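PDB 4H3T: CRISPR-associated protein, Cse1 family from Acidimicrobium ferrooxidans, which probably serves as the large subunit of a type I-E CRISPR Cascade complex, taking part in recognition of invading DNA. Local coordinates for residues A[266-271]-A[278-283]; A[7-12]-A[101-106]; A[405-410]-A[529-534]. The protein carries 1 engineered substitution. All blocks are in the same frame, centred on the assembly; numbering follows the deposited sequence.

Interaction 1 (A[266-271]-A[278-283])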
loop_
_atom_site.group_PDB
_atom_site.type_symbol
_atom_site.label_atom_id
_atom_site.label_comp_id
_atom_site.label_asym_id
_atom_site.label_seq_id
_atom_site.Cartn_x
_atom_site.Cartn_y
_atom_site.Cartn_z
ATOM N N ARG A 266 21.998 13.544 -2.184
ATOM C CA ARG A 266 23.261 13.330 -2.872
ATOM C C ARG A 266 23.947 12.138 -2.260
ATOM O O ARG A 266 24.132 12.108 -1.014
ATOM C CB ARG A 266 24.163 14.579 -2.791
ATOM C CG ARG A 266 25.520 14.391 -3.474
ATOM C CD ARG A 266 26.267 15.702 -3.513
ATOM N NE ARG A 266 27.598 15.504 -4.074
ATOM C CZ ARG A 266 28.561 16.419 -4.098
ATOM N NH1 ARG A 266 28.372 17.608 -3.544
ATOM N NH2 ARG A 266 29.741 16.134 -4.648
ATOM N N LEU A 267 24.299 11.147 -3.116
ATOM C CA LEU A 267 25.102 9.963 -2.700
ATOM C C LEU A 267 26.568 10.328 -2.846
ATOM O O LEU A 267 26.917 11.070 -3.756
ATOM C CB LEU A 267 24.823 8.737 -3.561
ATOM C CG LEU A 267 23.390 8.274 -3.678
ATOM C CD1 LEU A 267 23.265 7.131 -4.688
ATOM C CD2 LEU A 267 22.787 7.846 -2.354
ATOM N N PHE A 268 27.414 9.877 -1.955
ATOM C CA PHE A 268 28.867 10.126 -2.056
ATOM C C PHE A 268 29.568 8.780 -2.320
ATOM O O PHE A 268 29.950 8.124 -1.369
ATOM C CB PHE A 268 29.380 10.761 -0.784
ATOM C CG PHE A 268 28.839 12.163 -0.599
ATOM C CD1 PHE A 268 29.471 13.261 -1.200
ATOM C CD2 PHE A 268 27.652 12.382 0.092
ATOM C CE1 PHE A 268 29.008 14.565 -0.979
ATOM C CE2 PHE A 268 27.151 13.677 0.258
ATOM C CZ PHE A 268 27.811 14.758 -0.313
ATOM N N PRO A 269 29.704 8.346 -3.578
ATOM C CA PRO A 269 30.332 7.022 -3.829
ATOM C C PRO A 269 31.859 7.037 -3.597
ATOM O O PRO A 269 32.490 8.080 -3.664
ATOM C CB PRO A 269 30.019 6.759 -5.302
ATOM C CG PRO A 269 29.997 8.179 -5.923
ATOM C CD PRO A 269 29.259 8.976 -4.844
ATOM N N GLU A 270 32.424 5.865 -3.328
ATOM C CA GLU A 270 33.862 5.702 -3.111
ATOM C C GLU A 270 34.303 4.424 -3.726
ATOM O O GLU A 270 33.598 3.402 -3.605
ATOM C CB GLU A 270 34.196 5.726 -1.612
ATOM C CG GLU A 270 35.640 5.470 -1.249
ATOM C CD GLU A 270 35.958 5.239 0.219
ATOM O OE1 GLU A 270 35.009 5.033 0.997
ATOM O OE2 GLU A 270 37.158 5.224 0.585
ATOM N N ARG A 271 35.504 4.448 -4.321
ATOM C CA ARG A 271 36.118 3.279 -4.917
ATOM C C ARG A 271 36.891 2.556 -3.814
ATOM O O ARG A 271 37.702 3.182 -3.120
ATOM C CB ARG A 271 37.055 3.677 -6.076
ATOM C CG ARG A 271 37.277 2.559 -7.099
ATOM C CD ARG A 271 36.746 2.925 -8.490
ATOM N NE ARG A 271 36.030 1.830 -9.144
ATOM C CZ ARG A 271 35.585 1.863 -10.392
ATOM N NH1 ARG A 271 34.940 0.821 -10.899
ATOM N NH2 ARG A 271 35.754 2.951 -11.139
ATOM N N VAL A 278 28.786 2.997 -1.633
ATOM C CA VAL A 278 28.236 4.282 -1.176
ATOM C C VAL A 278 28.283 4.313 0.355
ATOM O O VAL A 278 27.380 3.818 0.963
ATOM C CB VAL A 278 26.793 4.544 -1.700
ATOM C CG1 VAL A 278 26.305 5.924 -1.290
ATOM C CG2 VAL A 278 26.692 4.378 -3.216
ATOM N N PRO A 279 29.292 4.922 0.971
ATOM C CA PRO A 279 29.349 4.953 2.456
ATOM C C PRO A 279 28.626 6.164 3.086
ATOM O O PRO A 279 28.377 6.177 4.290
ATOM C CB PRO A 279 30.845 5.030 2.737
ATOM C CG PRO A 279 31.417 5.668 1.575
ATOM C CD PRO A 279 30.554 5.395 0.378
ATOM N N ARG A 280 28.379 7.241 2.314
ATOM C CA ARG A 280 27.817 8.467 2.862
ATOM C C ARG A 280 26.736 9.035 1.948
ATOM O O ARG A 280 26.755 8.799 0.735
ATOM C CB ARG A 280 28.936 9.523 3.072
ATOM C CG ARG A 280 30.021 9.150 4.099
ATOM C CD ARG A 280 31.076 10.284 4.217
ATOM N NE ARG A 280 31.623 10.643 2.891
ATOM C CZ ARG A 280 31.808 11.869 2.390
ATOM N NH1 ARG A 280 31.559 12.945 3.127
ATOM N NH2 ARG A 280 32.273 12.028 1.150
ATOM N N VAL A 281 25.840 9.858 2.541
ATOM C CA VAL A 281 24.703 10.450 1.846
ATOM C C VAL A 281 24.315 11.783 2.540
ATOM O O VAL A 281 24.521 11.941 3.752
ATOM C CB VAL A 281 23.477 9.471 1.785
ATOM C CG1 VAL A 281 22.885 9.225 3.177
ATOM C CG2 VAL A 281 22.402 10.014 0.855
ATOM N N LEU A 282 23.722 12.688 1.774
ATOM C CA LEU A 282 23.142 13.941 2.274
ATOM C C LEU A 282 21.660 13.915 1.876
ATOM O O LEU A 282 21.338 13.706 0.703
ATOM C CB LEU A 282 23.884 15.159 1.716
ATOM C CG LEU A 282 23.342 16.567 2.089
ATOM C CD1 LEU A 282 23.194 16.779 3.584
ATOM C CD2 LEU A 282 24.249 17.638 1.559
ATOM N N ILE A 283 20.757 14.068 2.845
ATOM C CA ILE A 283 19.297 13.972 2.609
ATOM C C ILE A 283 18.643 15.195 3.194
ATOM O O ILE A 283 18.692 15.376 4.405
ATOM C CB ILE A 283 18.684 12.701 3.236
ATOM C CG1 ILE A 283 19.415 11.446 2.781
ATOM C CG2 ILE A 283 17.213 12.577 2.933
ATOM C CD1 ILE A 283 18.946 10.201 3.553
HETATM O O HOH W 1 32.080 9.028 0.617
#
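Phe268 and Arg280 each set CG anti to their own carbonyl carbon (chi1 -68° in Phe268), and a bend at chi3 of Arg280 (-53°) brings its guanidinium alongside CB and CG of Phe268. NH2 of Arg280 lies 3.7 Å from CB of Phe268, and CG of Phe268 sits over one face of the guanidinium; with the planes 38° apart this is a slanted approach, not a stack. The ring's rim runs along the opposite strand, its CE2 3.9 Å from CB of Leu282, while CG of Arg266 lies over one ring face, toward its rim. This is the beta hairpin of strands 263-272 and 275-289. Arg266 and Leu282 form an antiparallel hydrogen-bonded pair, with Arg266 N to Leu282 O at 3.0 Å and Leu282 N to Arg266 O at 2.9 Å. Phe268 N donates to Arg280 O. Leu267 projects from the other face of the sheet, its CB 3.9 Å from Val278 CG1 and its CD2 against Val281 CG2, and both Leu267 and Val278 lean on Ala160 of helix 157-170. An alanine in place of Phe268 would leave CB of Leu282 without its aromatic neighbour and is likely to let the Arg280 guanidinium swing more freely. NE of Arg280 donates to a water at 2.8 Å, which in turn donates to Phe268 O at 3.0 Å. NH1 of Arg266 bonds to Leu117 O. The two faces thus differ in chemistry: Leu267 and Val281, with Val278 beside them, make a mainly apolar side, whereas the Phe268 side joins ring contacts to a solvent-mediated link between strands.

Interaction 2 (A[7-12]-A[101-106]); sequences EMHFDL and RFDLFS
CE2 of the Phe105 ring packs 3.7 Å from CB of Phe10, and CB of Phe105 approaches the carbonyl O of Met8 (selenomethionine). Leu104 adds its CB beside that of Phe10 and its CD1 to CD1 of Leu12, at 4.3 Å. Beneath this apolar centre run helix 157-170, touched by Phe10, Leu12, Leu104 and Phe105, and the hairpin residues Pro269 and Ile276, touched by Met8 and Phe105. Further out, two nearly straight backbone bonds tie the loops as they pass in roughly opposite directions: Leu104 N to Phe10 O, 3.0 Å, and Leu12 N to Phe102 O, 2.9 Å. A water bridges Met8 O and Phe105 O.

Asp103 carries the polar edge. A chi1 of 180° stretches its carboxylate across to the 7-12 segment, where OD1 accepts Phe10 N at 2.9 Å. Phe105 N reaches the same OD1 from the opposite face of the carboxylate, closing an Asx turn at the start of the type I turn Asp103 to Ser106. OD2 takes ND1 of His9 at 2.6 Å, on its syn side but tilted out of the carboxylate plane. The other ring nitrogen, His9 NE2, donates to the anti lone pair of Glu7 OE1 at 2.9 Å, almost in the ring plane. Asp11 directs its carboxylate to Arg99 and Ser13. Since both imidazole nitrogens donate to carboxylates, His9 is likely to be protonated, its positive charge offsetting Glu7 and Asp103, while the three bonds to Asp103 fix both its oxygens and the loop's turn.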
loop_
_atom_site.group_PDB
_atom_site.type_symbol
_atom_site.label_atom_id
_atom_site.label_comp_id
_atom_site.label_asym_id
_atom_site.label_seq_id
_atom_site.Cartn_x
_atom_site.Cartn_y
_atom_site.Cartn_z
ATOM N N GLU A 7 36.605 7.085 -13.786
ATOM C CA GLU A 7 35.335 7.651 -13.353
ATOM C C GLU A 7 34.413 6.561 -12.830
ATOM O O GLU A 7 34.408 5.443 -13.334
ATOM C CB GLU A 7 34.653 8.368 -14.521
ATOM C CG GLU A 7 35.363 9.623 -15.001
ATOM C CD GLU A 7 34.903 10.108 -16.363
ATOM O OE1 GLU A 7 33.802 9.709 -16.812
ATOM O OE2 GLU A 7 35.683 10.843 -17.011
HETATM N N MSE A 8 33.660 6.878 -11.800
HETATM C CA MSE A 8 32.638 5.993 -11.272
HETATM C C MSE A 8 31.285 6.254 -11.984
HETATM O O MSE A 8 30.842 7.392 -12.082
HETATM C CB MSE A 8 32.475 6.214 -9.761
HETATM C CG MSE A 8 33.745 5.867 -9.008
HETATM SE SE MSE A 8 33.502 6.217 -7.150
HETATM C CE MSE A 8 33.742 8.100 -7.169
ATOM N N HIS A 9 30.699 5.191 -12.517
ATOM C CA HIS A 9 29.438 5.172 -13.218
ATOM C C HIS A 9 28.617 3.965 -12.807
ATOM O O HIS A 9 29.186 2.923 -12.471
ATOM C CB HIS A 9 29.681 5.115 -14.735
ATOM C CG HIS A 9 30.368 6.334 -15.261
ATOM N ND1 HIS A 9 29.802 7.599 -15.134
ATOM C CD2 HIS A 9 31.582 6.459 -15.843
ATOM C CE1 HIS A 9 30.667 8.438 -15.686
ATOM N NE2 HIS A 9 31.764 7.808 -16.092
ATOM N N PHE A 10 27.281 4.113 -12.827
ATOM C CA PHE A 10 26.332 3.004 -12.579
ATOM C C PHE A 10 25.046 3.352 -13.313
ATOM O O PHE A 10 24.183 4.088 -12.817
ATOM C CB PHE A 10 26.138 2.721 -11.079
ATOM C CG PHE A 10 25.377 1.452 -10.788
ATOM C CD1 PHE A 10 26.008 0.208 -10.859
ATOM C CD2 PHE A 10 24.015 1.487 -10.494
ATOM C CE1 PHE A 10 25.301 -0.955 -10.567
ATOM C CE2 PHE A 10 23.319 0.319 -10.191
ATOM C CZ PHE A 10 23.952 -0.892 -10.274
ATOM N N ASP A 11 24.970 2.870 -14.544
ATOM C CA ASP A 11 23.871 3.158 -15.462
ATOM C C ASP A 11 22.691 2.241 -15.110
ATOM O O ASP A 11 22.712 1.041 -15.384
ATOM C CB ASP A 11 24.343 2.992 -16.934
ATOM C CG ASP A 11 23.296 3.270 -18.025
ATOM O OD1 ASP A 11 22.125 3.401 -17.704
ATOM O OD2 ASP A 11 23.658 3.307 -19.181
ATOM N N LEU A 12 21.646 2.845 -14.576
ATOM C CA LEU A 12 20.440 2.137 -14.122
ATOM C C LEU A 12 19.638 1.550 -15.272
ATOM O O LEU A 12 18.782 0.677 -15.056
ATOM C CB LEU A 12 19.571 3.086 -13.283
ATOM C CG LEU A 12 20.186 3.658 -12.003
ATOM C CD1 LEU A 12 19.224 4.658 -11.378
ATOM C CD2 LEU A 12 20.565 2.563 -11.041
ATOM N N ARG A 101 20.820 10.491 -18.333
ATOM C CA ARG A 101 20.103 10.870 -17.114
ATOM C C ARG A 101 19.878 9.719 -16.140
ATOM O O ARG A 101 19.361 9.989 -15.044
ATOM C CB ARG A 101 18.767 11.511 -17.481
ATOM C CG ARG A 101 18.908 12.794 -18.308
ATOM C CD ARG A 101 19.594 13.954 -17.554
ATOM N NE ARG A 101 18.832 14.362 -16.346
ATOM C CZ ARG A 101 17.931 15.334 -16.276
ATOM N NH1 ARG A 101 17.621 16.054 -17.365
ATOM N NH2 ARG A 101 17.311 15.586 -15.133
ATOM N N PHE A 102 20.293 8.477 -16.493
ATOM C CA PHE A 102 20.139 7.297 -15.651
ATOM C C PHE A 102 21.426 6.850 -14.972
ATOM O O PHE A 102 21.449 5.766 -14.411
ATOM C CB PHE A 102 19.566 6.140 -16.465
ATOM C CG PHE A 102 18.086 6.326 -16.659
ATOM C CD1 PHE A 102 17.190 5.948 -15.674
ATOM C CD2 PHE A 102 17.591 6.887 -17.829
ATOM C CE1 PHE A 102 15.831 6.173 -15.831
ATOM C CE2 PHE A 102 16.235 7.136 -17.980
ATOM C CZ PHE A 102 15.357 6.748 -16.991
ATOM N N ASP A 103 22.449 7.684 -14.945
ATOM C CA ASP A 103 23.701 7.341 -14.260
ATOM C C ASP A 103 23.577 7.813 -12.788
ATOM O O ASP A 103 23.478 9.008 -12.475
ATOM C CB ASP A 103 24.924 7.908 -15.034
ATOM C CG ASP A 103 26.323 7.636 -14.439
ATOM O OD1 ASP A 103 26.431 6.847 -13.474
ATOM O OD2 ASP A 103 27.288 8.243 -14.915
ATOM N N LEU A 104 23.632 6.840 -11.871
ATOM C CA LEU A 104 23.576 7.117 -10.439
ATOM C C LEU A 104 24.735 8.019 -9.947
ATOM O O LEU A 104 24.567 8.736 -8.966
ATOM C CB LEU A 104 23.627 5.780 -9.660
ATOM C CG LEU A 104 23.127 5.801 -8.220
ATOM C CD1 LEU A 104 21.635 6.089 -8.149
ATOM C CD2 LEU A 104 23.458 4.478 -7.523
ATOM N N PHE A 105 25.908 7.947 -10.594
ATOM C CA PHE A 105 27.077 8.726 -10.198
ATOM C C PHE A 105 27.513 9.730 -11.256
ATOM O O PHE A 105 28.657 10.158 -11.236
ATOM C CB PHE A 105 28.234 7.786 -9.824
ATOM C CG PHE A 105 27.836 6.695 -8.848
ATOM C CD1 PHE A 105 27.148 6.998 -7.680
ATOM C CD2 PHE A 105 28.120 5.365 -9.119
ATOM C CE1 PHE A 105 26.806 5.991 -6.764
ATOM C CE2 PHE A 105 27.849 4.369 -8.179
ATOM C CZ PHE A 105 27.180 4.682 -7.014
ATOM N N SER A 106 26.587 10.200 -12.110
ATOM C CA SER A 106 26.912 11.242 -13.086
ATOM C C SER A 106 27.385 12.488 -12.335
ATOM O O SER A 106 26.823 12.818 -11.294
ATOM C CB SER A 106 25.702 11.593 -13.946
ATOM O OG SER A 106 25.936 12.776 -14.698
HETATM O O HOH W 2 31.162 9.999 -12.396
#

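Interaction 3 (A[405-410]-A[529-534]); sequences AVTFAA and RNEFSP
Phe408 reaches from helix 397-415 to Phe532 and Arg529 at the C-terminal end of helix 511-532, within the helical bundle that these helices form with 445-473 and 481-504, consistent with the C-terminal four-helix bundle of Cse1 proteins. Its CB sits over one face of the Phe532 ring, 4.0 Å from the centroid and 23° off the normal, a CH-pi contact. With chi1 at -173° the ring then continues toward helix 511-532. CG meets CD2 of Phe532 at 3.7 Å, and CD2 of Phe408 lies beside that same atom. On the other branch, CD1 approaches CB of Phe532 at 4.0 Å. CE1 is 3.4 Å from the backbone N of Arg529, and CZ at the tip rests 3.7 Å from Arg529 CG, against the aliphatic root of the arginine.

The two phenyl planes are only 12° apart, yet the rings are slid so far, with centroids 5.2 Å apart, that they barely overlap; the CB of one, rather than its ring, covers the face of the other. Val491, Leu525 and Ala528 also line the Phe408 side chain, and Ala488 of helix 481-504 packs on Phe532 and Arg529. The polar end of Arg529 is turned to a salt bridge of its NE with Glu492. No hydrogen bond joins the two segments. Ser533 is the first residue to leave helical geometry, just after Phe532, whose carbonyl O is taken by Arg484. At the far end of the Phe532 ring, CZ stops 4.0 Å from CB of Ala405.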
loop_
_atom_site.group_PDB
_atom_site.type_symbol
_atom_site.label_atom_id
_atom_site.label_comp_id
_atom_site.label_asym_id
_atom_site.label_seq_id
_atom_site.Cartn_x
_atom_site.Cartn_y
_atom_site.Cartn_z
ATOM N N ALA A 405 -20.205 -10.674 4.416
ATOM C CA ALA A 405 -19.445 -11.791 5.010
ATOM C C ALA A 405 -18.457 -11.272 6.044
ATOM O O ALA A 405 -18.242 -11.920 7.078
ATOM C CB ALA A 405 -18.715 -12.579 3.929
ATOM N N VAL A 406 -17.867 -10.109 5.778
ATOM C CA VAL A 406 -16.970 -9.440 6.723
ATOM C C VAL A 406 -17.798 -9.012 7.968
ATOM O O VAL A 406 -17.385 -9.226 9.086
ATOM C CB VAL A 406 -16.232 -8.219 6.083
ATOM C CG1 VAL A 406 -15.412 -7.479 7.135
ATOM C CG2 VAL A 406 -15.326 -8.681 4.967
ATOM N N THR A 407 -18.973 -8.423 7.740
ATOM C CA THR A 407 -19.884 -7.998 8.831
ATOM C C THR A 407 -20.299 -9.188 9.718
ATOM O O THR A 407 -20.349 -9.051 10.942
ATOM C CB THR A 407 -21.139 -7.337 8.275
ATOM O OG1 THR A 407 -20.730 -6.238 7.454
ATOM C CG2 THR A 407 -22.085 -6.854 9.391
ATOM N N PHE A 408 -20.597 -10.333 9.111
ATOM C CA PHE A 408 -20.941 -11.524 9.860
ATOM C C PHE A 408 -19.754 -11.992 10.710
ATOM O O PHE A 408 -19.937 -12.324 11.891
ATOM C CB PHE A 408 -21.461 -12.657 8.947
ATOM C CG PHE A 408 -21.966 -13.827 9.751
ATOM C CD1 PHE A 408 -22.947 -13.656 10.705
ATOM C CD2 PHE A 408 -21.378 -15.077 9.638
ATOM C CE1 PHE A 408 -23.342 -14.713 11.515
ATOM C CE2 PHE A 408 -21.881 -16.163 10.342
ATOM C CZ PHE A 408 -22.822 -15.965 11.315
ATOM N N ALA A 409 -18.553 -12.012 10.150
ATOM C CA ALA A 409 -17.353 -12.352 10.936
ATOM C C ALA A 409 -17.219 -11.406 12.176
ATOM O O ALA A 409 -16.863 -11.857 13.263
ATOM C CB ALA A 409 -16.106 -12.274 10.081
ATOM N N ALA A 410 -17.392 -10.097 11.960
ATOM C CA ALA A 410 -17.320 -9.085 13.023
ATOM C C ALA A 410 -18.423 -9.330 14.107
ATOM O O ALA A 410 -18.114 -9.264 15.292
ATOM C CB ALA A 410 -17.416 -7.681 12.451
ATOM N N ARG A 529 -26.625 -14.291 12.212
ATOM C CA ARG A 529 -26.807 -15.350 11.212
ATOM C C ARG A 529 -28.124 -15.147 10.405
ATOM O O ARG A 529 -28.133 -15.274 9.189
ATOM C CB ARG A 529 -26.893 -16.711 11.921
ATOM C CG ARG A 529 -26.042 -17.795 11.369
ATOM C CD ARG A 529 -26.761 -18.564 10.348
ATOM N NE ARG A 529 -26.140 -19.871 10.192
ATOM C CZ ARG A 529 -26.371 -20.692 9.193
ATOM N NH1 ARG A 529 -27.243 -20.362 8.237
ATOM N NH2 ARG A 529 -25.754 -21.867 9.142
ATOM N N ASN A 530 -29.204 -14.772 11.095
ATOM C CA ASN A 530 -30.488 -14.532 10.435
ATOM C C ASN A 530 -30.387 -13.285 9.520
ATOM O O ASN A 530 -30.861 -13.341 8.405
ATOM C CB ASN A 530 -31.612 -14.402 11.474
ATOM C CG ASN A 530 -32.950 -14.210 10.842
ATOM O OD1 ASN A 530 -33.417 -15.069 10.082
ATOM N ND2 ASN A 530 -33.524 -13.028 11.016
ATOM N N GLU A 531 -29.668 -12.241 9.933
ATOM C CA GLU A 531 -29.462 -11.048 9.117
ATOM C C GLU A 531 -28.556 -11.349 7.907
ATOM O O GLU A 531 -28.740 -10.761 6.838
ATOM C CB GLU A 531 -28.828 -9.937 9.994
ATOM C CG GLU A 531 -28.374 -8.651 9.312
ATOM C CD GLU A 531 -27.489 -7.800 10.216
ATOM O OE1 GLU A 531 -26.426 -7.322 9.748
ATOM O OE2 GLU A 531 -27.840 -7.656 11.412
ATOM N N PHE A 532 -27.587 -12.247 8.064
ATOM C CA PHE A 532 -26.641 -12.527 7.002
ATOM C C PHE A 532 -27.164 -13.537 5.985
ATOM O O PHE A 532 -27.064 -13.302 4.790
ATOM C CB PHE A 532 -25.308 -13.033 7.578
ATOM C CG PHE A 532 -24.270 -13.425 6.524
ATOM C CD1 PHE A 532 -23.938 -12.560 5.496
ATOM C CD2 PHE A 532 -23.639 -14.662 6.570
ATOM C CE1 PHE A 532 -22.959 -12.910 4.541
ATOM C CE2 PHE A 532 -22.688 -15.021 5.603
ATOM C CZ PHE A 532 -22.371 -14.148 4.581
ATOM N N SER A 533 -27.644 -14.682 6.474
ATOM C CA SER A 533 -28.074 -15.810 5.654
ATOM C C SER A 533 -29.396 -16.369 6.259
ATOM O O SER A 533 -29.397 -17.354 7.011
ATOM C CB SER A 533 -26.937 -16.832 5.637
ATOM O OG SER A 533 -27.111 -17.886 4.717
ATOM N N PRO A 534 -30.508 -15.640 5.995
ATOM C CA PRO A 534 -31.822 -16.029 6.529
ATOM C C PRO A 534 -32.182 -17.506 6.295
ATOM O O PRO A 534 -32.103 -17.984 5.158
ATOM C CB PRO A 534 -32.790 -15.135 5.732
ATOM C CG PRO A 534 -32.056 -14.001 5.324
ATOM C CD PRO A 534 -30.618 -14.431 5.146
#

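Overall arrangement
Along the chain the order is interaction 2, interaction 1, interaction 3, with none enclosed in another. Interactions 1 and 2 are neighbours, their centres 13 Å apart, and they touch directly: Pro269 CG packs 3.6 Å from Phe105 CD1, and Leu267 CD1 3.8 Å from Leu104 CG. Helix 157-170 lies against both, so the two loops and the hairpin 263-272/275-289 pack together on the same helix. Interaction 3 lies on the opposite side of the chain's centre, its centre about 56 Å from that of interaction 1 and 57 Å from that of interaction 2, among the C-terminal helices. The contacts thus lie in two separate regions of the chain, with no direct touch between interaction 3 and the other two.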